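UDP-N-acetylenolpyruvoylglucosamine reductase (Listeria monocytogenes, PDB 3TX1) catalyses the NADPH-dependent reduction of UDP-N-acetylenolpyruvoylglucosamine to UDP-N-acetylmuramate, using FAD as cofactor, in the biosynthesis of cell-wall peptidoglycan. Local coordinates at residues K62-A67 / I204-T209. Sequence-based numbering, arbitrary orientation.
Sequences KTIEEA and IVLDAT. With FAD (flavin-adenine dinucleotide), chain B.
With chi1 of L206 at -63°, CG lies anti to the carbonyl carbon and the isobutyl fork reaches off strand 204-214 to the first turn of helix 64-76; on I64 it is CG2 that stands anti to the backbone N (CG1 at chi1 -69°), and this methyl meets the fork. Here, in the PCMH-type FAD-binding region of MurB, a helix start packs on the strand that reads the cofactor's adenine. The two leucine methyls share the work: CD1 touches I64 CG2 at 3.8 Å, while CD2 faces A67 CB one turn further along the helix, more loosely at 4.3 Å. The I64 and L206 side chains run at a slant to one another, and L175 of strand 169-175 adds to the apolar patch against both L206 and A67. No hydrogen bond joins the two segments. L206 and D207 together face T173 in a classic beta bulge. At the helix start, OE1 of the E66 carboxylate accepts the backbone N-H of K62, N to OE1 2.7 Å, met from above the carboxylate plane. V205, next to L206, holds the adenine with its backbone: its O takes the FAD N6A amino group at 3.1 Å, and its N donates to FAD N1A at 3.0 Å.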
ATOM      1  N   LYS A  62     -12.769  14.947   2.591  1.00 40.96           N
ATOM      2  CA  LYS A  62     -12.513  15.844   1.477  1.00 40.28           C
ATOM      3  C   LYS A  62     -11.473  16.832   1.929  1.00 38.83           C
ATOM      4  O   LYS A  62     -10.771  17.447   1.112  1.00 39.09           O
ATOM      5  CB  LYS A  62     -13.791  16.636   1.165  1.00 44.71           C
ATOM      6  CG  LYS A  62     -15.091  15.833   1.347  1.00 48.60           C
ATOM      7  CD  LYS A  62     -16.320  16.529   0.777  1.00 50.80           C
ATOM      8  CE  LYS A  62     -16.728  17.764   1.566  1.00 50.75           C
ATOM      9  NZ  LYS A  62     -17.358  17.401   2.862  1.00 49.46           N
ATOM     10  N   THR A  63     -11.345  16.948   3.244  1.00 36.96           N
ATOM     11  CA  THR A  63     -10.481  17.936   3.866  1.00 34.35           C
ATOM     12  C   THR A  63      -9.580  17.323   4.896  1.00 31.98           C
ATOM     13  O   THR A  63      -9.932  16.323   5.531  1.00 31.70           O
ATOM     14  CB  THR A  63     -11.378  18.889   4.664  1.00 35.88           C
ATOM     15  OG1 THR A  63     -12.293  19.503   3.767  1.00 42.02           O
ATOM     16  CG2 THR A  63     -10.616  19.952   5.380  1.00 35.19           C
ATOM     17  N   ILE A  64      -8.432  17.969   5.075  1.00 30.19           N
ATOM     18  CA  ILE A  64      -7.520  17.697   6.162  1.00 28.37           C
ATOM     19  C   ILE A  64      -8.218  17.843   7.516  1.00 28.99           C
ATOM     20  O   ILE A  64      -8.110  16.971   8.357  1.00 27.95           O
ATOM     21  CB  ILE A  64      -6.360  18.692   6.125  1.00 28.33           C
ATOM     22  CG1 ILE A  64      -5.499  18.400   4.883  1.00 30.09           C
ATOM     23  CG2 ILE A  64      -5.526  18.588   7.402  1.00 25.09           C
ATOM     24  CD1 ILE A  64      -4.255  19.243   4.819  1.00 30.79           C
ATOM     25  N   GLU A  65      -8.944  18.944   7.724  1.00 30.43           N
ATOM     26  CA  GLU A  65      -9.655  19.156   8.984  1.00 28.92           C
ATOM     27  C   GLU A  65     -10.630  18.019   9.204  1.00 30.54           C
ATOM     28  O   GLU A  65     -10.773  17.530  10.338  1.00 31.61           O
ATOM     29  CB  GLU A  65     -10.353  20.507   8.992  1.00 29.49           C
ATOM     30  CG  GLU A  65     -11.220  20.777  10.191  1.00 33.06           C
ATOM     31  CD  GLU A  65     -10.467  21.080  11.491  1.00 34.27           C
ATOM     32  OE1 GLU A  65      -9.359  21.641  11.481  1.00 30.20           O
ATOM     33  OE2 GLU A  65     -11.041  20.796  12.563  1.00 37.67           O
ATOM     34  N   GLU A  66     -11.276  17.573   8.121  1.00 31.36           N
ATOM     35  CA  GLU A  66     -12.195  16.444   8.220  1.00 31.20           C
ATOM     36  C   GLU A  66     -11.444  15.230   8.714  1.00 29.44           C
ATOM     37  O   GLU A  66     -11.934  14.487   9.567  1.00 30.47           O
ATOM     38  CB  GLU A  66     -12.851  16.137   6.889  1.00 34.02           C
ATOM     39  CG  GLU A  66     -13.923  17.131   6.479  1.00 37.42           C
ATOM     40  CD  GLU A  66     -14.771  16.691   5.272  1.00 41.14           C
ATOM     41  OE1 GLU A  66     -14.483  15.697   4.564  1.00 40.87           O
ATOM     42  OE2 GLU A  66     -15.780  17.362   5.025  1.00 45.96           O
ATOM     43  N   ALA A  67     -10.234  15.026   8.206  1.00 26.00           N
ATOM     44  CA  ALA A  67      -9.495  13.844   8.632  1.00 24.73           C
ATOM     45  C   ALA A  67      -9.209  13.933  10.127  1.00 24.44           C
ATOM     46  O   ALA A  67      -9.293  12.933  10.827  1.00 25.73           O
ATOM     47  CB  ALA A  67      -8.221  13.631   7.815  1.00 21.02           C
ATOM     48  N   ILE A 204      -0.625   9.178  10.456  1.00 38.69           N
ATOM     49  CA  ILE A 204      -1.499   9.151   9.264  1.00 34.13           C
ATOM     50  C   ILE A 204      -0.923  10.189   8.302  1.00 32.68           C
ATOM     51  O   ILE A 204      -0.954  11.382   8.553  1.00 33.91           O
ATOM     52  CB  ILE A 204      -2.993   9.480   9.544  1.00 32.95           C
ATOM     53  CG1 ILE A 204      -3.689   8.389  10.359  1.00 33.08           C
ATOM     54  CG2 ILE A 204      -3.771   9.641   8.240  1.00 29.92           C
ATOM     55  CD1 ILE A 204      -3.570   8.525  11.862  1.00 36.62           C
ATOM     56  N   VAL A 205      -0.358   9.729   7.213  1.00 30.41           N
ATOM     57  CA  VAL A 205       0.238  10.639   6.271  1.00 30.40           C
ATOM     58  C   VAL A 205      -0.844  11.404   5.545  1.00 29.02           C
ATOM     59  O   VAL A 205      -1.787  10.780   5.057  1.00 27.52           O
ATOM     60  CB  VAL A 205       1.034   9.832   5.231  1.00 29.34           C
ATOM     61  CG1 VAL A 205       1.649  10.732   4.150  1.00 29.00           C
ATOM     62  CG2 VAL A 205       2.071   8.977   5.952  1.00 30.75           C
ATOM     63  N   LEU A 206      -0.714  12.731   5.485  1.00 30.17           N
ATOM     64  CA  LEU A 206      -1.613  13.577   4.689  1.00 29.98           C
ATOM     65  C   LEU A 206      -1.006  14.066   3.353  1.00 30.78           C
ATOM     66  O   LEU A 206      -1.695  14.135   2.344  1.00 30.51           O
ATOM     67  CB  LEU A 206      -2.139  14.739   5.492  1.00 31.31           C
ATOM     68  CG  LEU A 206      -2.998  14.320   6.673  1.00 31.39           C
ATOM     69  CD1 LEU A 206      -3.302  15.533   7.527  1.00 33.75           C
ATOM     70  CD2 LEU A 206      -4.281  13.660   6.212  1.00 28.83           C
ATOM     71  N   ASP A 207       0.263  14.450   3.350  1.00 32.81           N
ATOM     72  CA  ASP A 207       0.941  14.779   2.091  1.00 33.85           C
ATOM     73  C   ASP A 207       2.437  14.586   2.240  1.00 34.92           C
ATOM     74  O   ASP A 207       2.945  14.516   3.360  1.00 36.26           O
ATOM     75  CB  ASP A 207       0.557  16.152   1.516  1.00 35.59           C
ATOM     76  CG  ASP A 207       0.932  17.300   2.430  1.00 39.69           C
ATOM     77  OD1 ASP A 207       0.061  18.162   2.748  1.00 40.78           O
ATOM     78  OD2 ASP A 207       2.099  17.319   2.861  1.00 41.84           O
ATOM     79  N   ALA A 208       3.123  14.444   1.114  1.00 35.10           N
ATOM     80  CA  ALA A 208       4.560  14.182   1.128  1.00 38.24           C
ATOM     81  C   ALA A 208       5.368  15.116   0.203  1.00 40.73           C
ATOM     82  O   ALA A 208       4.866  15.554  -0.853  1.00 39.89           O
ATOM     83  CB  ALA A 208       4.820  12.721   0.781  1.00 36.37           C
ATOM     84  N   THR A 209       6.598  15.428   0.622  1.00 44.30           N
ATOM     85  CA  THR A 209       7.506  16.291  -0.157  1.00 48.58           C
ATOM     86  C   THR A 209       8.768  15.537  -0.526  1.00 49.26           C
ATOM     87  O   THR A 209       9.534  15.111   0.351  1.00 50.46           O
ATOM     88  CB  THR A 209       8.000  17.528   0.624  1.00 54.06           C
ATOM     89  OG1 THR A 209       6.907  18.366   1.001  1.00 56.69           O
ATOM     90  CG2 THR A 209       8.904  18.339  -0.252  1.00 59.27           C
TER
HETATM   91  PA  FAD B 299      -2.310  -0.277   1.450  1.00 35.15           P
HETATM   92  O1A FAD B 299      -3.676   0.316   1.349  1.00 36.34           O
HETATM   93  O2A FAD B 299      -2.056  -1.649   0.895  1.00 35.89           O
HETATM   94  O5B FAD B 299      -1.897  -0.382   2.990  1.00 35.57           O
HETATM   95  C5B FAD B 299      -0.484  -0.429   3.161  1.00 34.88           C
HETATM   96  C4B FAD B 299      -0.066  -0.054   4.567  1.00 35.66           C
HETATM   97  O4B FAD B 299       0.132   1.347   4.669  1.00 35.07           O
HETATM   98  C3B FAD B 299      -1.036  -0.413   5.671  1.00 36.94           C
HETATM   99  O3B FAD B 299      -0.243  -0.561   6.875  1.00 38.35           O
HETATM  100  C2B FAD B 299      -1.858   0.873   5.759  1.00 36.84           C
HETATM  101  O2B FAD B 299      -2.599   1.123   6.968  1.00 38.61           O
HETATM  102  C1B FAD B 299      -0.766   1.893   5.628  1.00 35.96           C
HETATM  103  N9A FAD B 299      -1.286   3.109   5.028  1.00 34.71           N
HETATM  104  C8A FAD B 299      -1.932   3.241   3.860  1.00 33.78           C
HETATM  105  N7A FAD B 299      -2.160   4.565   3.630  1.00 33.44           N
HETATM  106  C5A FAD B 299      -1.648   5.297   4.645  1.00 33.81           C
HETATM  107  C6A FAD B 299      -1.566   6.720   5.068  1.00 33.65           C
HETATM  108  N6A FAD B 299      -2.091   7.746   4.342  1.00 33.06           N
HETATM  109  N1A FAD B 299      -0.930   6.982   6.230  1.00 34.27           N
HETATM  110  C2A FAD B 299      -0.391   6.033   6.983  1.00 35.35           C
HETATM  111  N3A FAD B 299      -0.452   4.732   6.696  1.00 35.48           N
HETATM  112  C4A FAD B 299      -1.059   4.311   5.564  1.00 34.72           C
HETATM  113  N1  FAD B 299       5.947  -2.311  -3.090  1.00 39.46           N
HETATM  114  C2  FAD B 299       7.233  -1.927  -3.280  1.00 41.59           C
HETATM  115  O2  FAD B 299       7.843  -1.360  -2.359  1.00 42.77           O
HETATM  116  N3  FAD B 299       7.904  -2.088  -4.429  1.00 43.24           N
HETATM  117  C4  FAD B 299       7.386  -2.675  -5.499  1.00 42.82           C
HETATM  118  O4  FAD B 299       8.056  -2.842  -6.543  1.00 44.40           O
HETATM  119  C4X FAD B 299       5.991  -3.121  -5.369  1.00 40.76           C
HETATM  120  N5  FAD B 299       5.389  -3.713  -6.396  1.00 41.00           N
HETATM  121  C5X FAD B 299       4.120  -4.141  -6.329  1.00 39.57           C
HETATM  122  C6  FAD B 299       3.561  -4.731  -7.452  1.00 40.32           C
HETATM  123  C7  FAD B 299       2.259  -5.156  -7.436  1.00 39.50           C
HETATM  124  C7M FAD B 299       1.670  -5.811  -8.658  1.00 40.09           C
HETATM  125  C8  FAD B 299       1.486  -4.947  -6.191  1.00 38.41           C
HETATM  126  C8M FAD B 299       0.072  -5.390  -6.089  1.00 39.31           C
HETATM  127  C9  FAD B 299       2.040  -4.361  -5.085  1.00 37.72           C
HETATM  128  C9A FAD B 299       3.350  -3.948  -5.105  1.00 38.08           C
HETATM  129  N10 FAD B 299       3.944  -3.319  -3.983  1.00 38.04           N
HETATM  130  C10 FAD B 299       5.283  -2.899  -4.094  1.00 39.12           C
HETATM  131  C1' FAD B 299       3.183  -3.149  -2.732  1.00 36.58           C
HETATM  132  C2' FAD B 299       2.456  -1.824  -2.692  1.00 36.32           C
HETATM  133  O2' FAD B 299       2.356  -1.277  -4.004  1.00 37.34           O
HETATM  134  C3' FAD B 299       3.198  -0.814  -1.838  1.00 36.20           C
HETATM  135  O3' FAD B 299       3.391  -1.423  -0.568  1.00 36.35           O
HETATM  136  C4' FAD B 299       2.364   0.457  -1.698  1.00 35.36           C
HETATM  137  O4' FAD B 299       3.183   1.587  -1.366  1.00 35.94           O
HETATM  138  C5' FAD B 299       1.209   0.298  -0.726  1.00 34.17           C
HETATM  139  O5' FAD B 299       0.250   1.270  -1.068  1.00 33.76           O
HETATM  140  P   FAD B 299      -1.258   1.239  -0.596  1.00 33.49           P
HETATM  141  O1P FAD B 299      -1.715   2.649  -0.702  1.00 33.78           O
HETATM  142  O2P FAD B 299      -1.883   0.177  -1.435  1.00 34.47           O
HETATM  143  O3P FAD B 299      -1.219   0.735   0.885  1.00 33.90           O